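Local coordinates for putative transcriptional regulator (Salmonella typhimurium, PDB 1YYV), which is of unknown function but probably binds DNA as a transcription regulator of the HxlR-like helix-turn-helix family, at residues A[49-54]-A[91-96]. Residues are numbered along the deposited sequence; the frame is centred on the assembly and turned at random. Where two conformers were deposited one is given.
Sequences HRFSDL and VEYSLT
His49 and Tyr93 form an antiparallel hydrogen-bonded pair in which each residue gives its N-H to the other: His49 N lies 3.0 Å from Tyr93 O, and Tyr93 N lies 2.7 Å from His49 O, both nearly straight (164° at the hydrogen). A third backbone bond, from Phe51 N to Val91 O at 3.0 Å, uses the first amide of helix 51-55, a group that has no earlier turn to supply its acceptor. At the N-cap position, Arg50 receives Leu54 N on its carbonyl, while Asp53 OD2 reaches back to Arg50 N in a weak bond, a fitting use of an acid in the first turn. The imidazole of His49 leads away from the strand pair, its ND1 bonded to Gly47 O and its NE2 to the dimethylated lysine at position 57. On the opposite face, Arg50, its end doubtful with two conformers, lies alongside Glu92, too far for a salt bridge in the one given. With CG beside its backbone N (chi1 -61°), the broad ring of buried Tyr93 bridges strand and helix, meeting apolar Leu54 CD1 at CD2 (4.0 Å); its hydroxyl lies at the Phe51 ring edge. Apolar Phe51 CB packs on Val91 CG1 at 3.7 Å. Strand 49-50 edges the winged helix-turn-helix sheet, with 90-95 central and 79-84 beyond, while Leu70 of helix 66-76 touches Phe51, Leu54 and Tyr93.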
loop_
_atom_site.group_PDB
_atom_site.type_symbol
_atom_site.label_atom_id
_atom_site.label_comp_id
_atom_site.label_asym_id
_atom_site.label_seq_id
_atom_site.Cartn_x
_atom_site.Cartn_y
_atom_site.Cartn_z
ATOM N N HIS A 49 -11.368 17.227 7.730
ATOM C CA HIS A 49 -12.644 16.516 7.680
ATOM C C HIS A 49 -12.968 16.121 9.086
ATOM O O HIS A 49 -12.052 15.796 9.858
ATOM C CB HIS A 49 -12.499 15.217 6.905
ATOM C CG HIS A 49 -12.358 15.403 5.431
ATOM N ND1 HIS A 49 -11.305 16.094 4.863
ATOM C CD2 HIS A 49 -13.129 14.980 4.404
ATOM C CE1 HIS A 49 -11.452 16.108 3.550
ATOM N NE2 HIS A 49 -12.558 15.453 3.248
ATOM N N ARG A 50 -14.267 16.147 9.416
ATOM C CA ARG A 50 -14.806 15.575 10.646
ATOM C C ARG A 50 -14.958 14.096 10.402
ATOM O O ARG A 50 -14.986 13.642 9.241
ATOM C CB ARG A 50 -16.141 16.236 11.015
ATOM C CG ARG A 50 -16.068 17.762 10.935
ATOM C CD ARG A 50 -17.149 18.483 11.690
ATOM N NE ARG A 50 -18.289 18.777 10.831
ATOM C CZ ARG A 50 -19.091 19.830 10.948
ATOM N NH1 ARG A 50 -18.896 20.749 11.885
ATOM N NH2 ARG A 50 -20.097 19.956 10.104
ATOM N N PHE A 51 -15.040 13.322 11.488
ATOM C CA PHE A 51 -15.310 11.892 11.383
ATOM C C PHE A 51 -16.457 11.590 10.432
ATOM O O PHE A 51 -16.363 10.650 9.654
ATOM C CB PHE A 51 -15.591 11.292 12.761
ATOM C CG PHE A 51 -15.643 9.779 12.776
ATOM C CD1 PHE A 51 -14.516 9.039 13.129
ATOM C CD2 PHE A 51 -16.818 9.093 12.443
ATOM C CE1 PHE A 51 -14.551 7.644 13.171
ATOM C CE2 PHE A 51 -16.862 7.695 12.477
ATOM C CZ PHE A 51 -15.720 6.968 12.839
ATOM N N SER A 52 -17.534 12.379 10.495
ATOM C CA SER A 52 -18.763 12.154 9.699
ATOM C C SER A 52 -18.571 12.433 8.216
ATOM O O SER A 52 -19.242 11.844 7.395
ATOM C CB SER A 52 -19.974 12.970 10.251
ATOM O OG SER A 52 -19.802 14.388 10.078
ATOM N N ASP A 53 -17.658 13.339 7.888
ATOM C CA ASP A 53 -17.268 13.630 6.508
ATOM C C ASP A 53 -16.472 12.468 5.845
ATOM O O ASP A 53 -16.731 12.111 4.685
ATOM C CB ASP A 53 -16.437 14.919 6.471
ATOM C CG ASP A 53 -17.219 16.149 6.919
ATOM O OD1 ASP A 53 -18.470 16.064 7.085
ATOM O OD2 ASP A 53 -16.573 17.218 7.094
ATOM N N LEU A 54 -15.511 11.888 6.571
ATOM C CA LEU A 54 -14.789 10.691 6.084
ATOM C C LEU A 54 -15.756 9.544 5.891
ATOM O O LEU A 54 -15.813 8.952 4.821
ATOM C CB LEU A 54 -13.682 10.265 7.051
ATOM C CG LEU A 54 -12.588 11.315 7.235
ATOM C CD1 LEU A 54 -11.718 11.000 8.436
ATOM C CD2 LEU A 54 -11.763 11.493 5.948
ATOM N N VAL A 91 -15.300 15.435 15.988
ATOM C CA VAL A 91 -13.866 15.318 16.014
ATOM C C VAL A 91 -13.423 15.577 14.589
ATOM O O VAL A 91 -14.009 15.045 13.650
ATOM C CB VAL A 91 -13.415 13.939 16.560
ATOM C CG1 VAL A 91 -13.987 12.810 15.732
ATOM C CG2 VAL A 91 -11.932 13.879 16.647
ATOM N N GLU A 92 -12.415 16.423 14.442
ATOM C CA GLU A 92 -11.836 16.753 13.149
ATOM C C GLU A 92 -10.419 16.234 12.979
ATOM O O GLU A 92 -9.635 16.221 13.943
ATOM C CB GLU A 92 -11.845 18.275 12.943
ATOM C CG GLU A 92 -13.066 18.723 12.189
ATOM C CD GLU A 92 -13.433 20.124 12.490
ATOM O OE1 GLU A 92 -12.523 20.960 12.423
ATOM O OE2 GLU A 92 -14.639 20.392 12.804
ATOM N N TYR A 93 -10.118 15.856 11.729
ATOM C CA TYR A 93 -8.851 15.241 11.287
ATOM C C TYR A 93 -8.220 16.035 10.171
ATOM O O TYR A 93 -8.880 16.406 9.216
ATOM C CB TYR A 93 -9.100 13.795 10.770
ATOM C CG TYR A 93 -9.665 12.906 11.843
ATOM C CD1 TYR A 93 -8.826 12.314 12.783
ATOM C CD2 TYR A 93 -11.028 12.728 11.976
ATOM C CE1 TYR A 93 -9.340 11.538 13.814
ATOM C CE2 TYR A 93 -11.558 11.948 13.000
ATOM C CZ TYR A 93 -10.704 11.357 13.913
ATOM O OH TYR A 93 -11.185 10.571 14.930
ATOM N N SER A 94 -6.920 16.261 10.276
ATOM C CA SER A 94 -6.134 16.740 9.155
ATOM C C SER A 94 -4.762 16.052 9.171
ATOM O O SER A 94 -4.396 15.388 10.159
ATOM C CB SER A 94 -5.956 18.260 9.226
ATOM O OG SER A 94 -5.424 18.631 10.491
ATOM N N LEU A 95 -4.008 16.255 8.089
ATOM C CA LEU A 95 -2.657 15.735 7.949
ATOM C C LEU A 95 -1.610 16.613 8.627
ATOM O O LEU A 95 -1.644 17.839 8.529
ATOM C CB LEU A 95 -2.264 15.604 6.468
ATOM C CG LEU A 95 -3.116 14.737 5.565
ATOM C CD1 LEU A 95 -2.836 15.124 4.161
ATOM C CD2 LEU A 95 -2.861 13.247 5.803
ATOM N N THR A 96 -0.680 15.955 9.297
ATOM C CA THR A 96 0.527 16.580 9.760
ATOM C C THR A 96 1.453 16.775 8.541
ATOM O O THR A 96 1.174 16.227 7.454
ATOM C CB THR A 96 1.182 15.695 10.827
ATOM O OG1 THR A 96 1.584 14.457 10.220
ATOM C CG2 THR A 96 0.189 15.422 11.983
#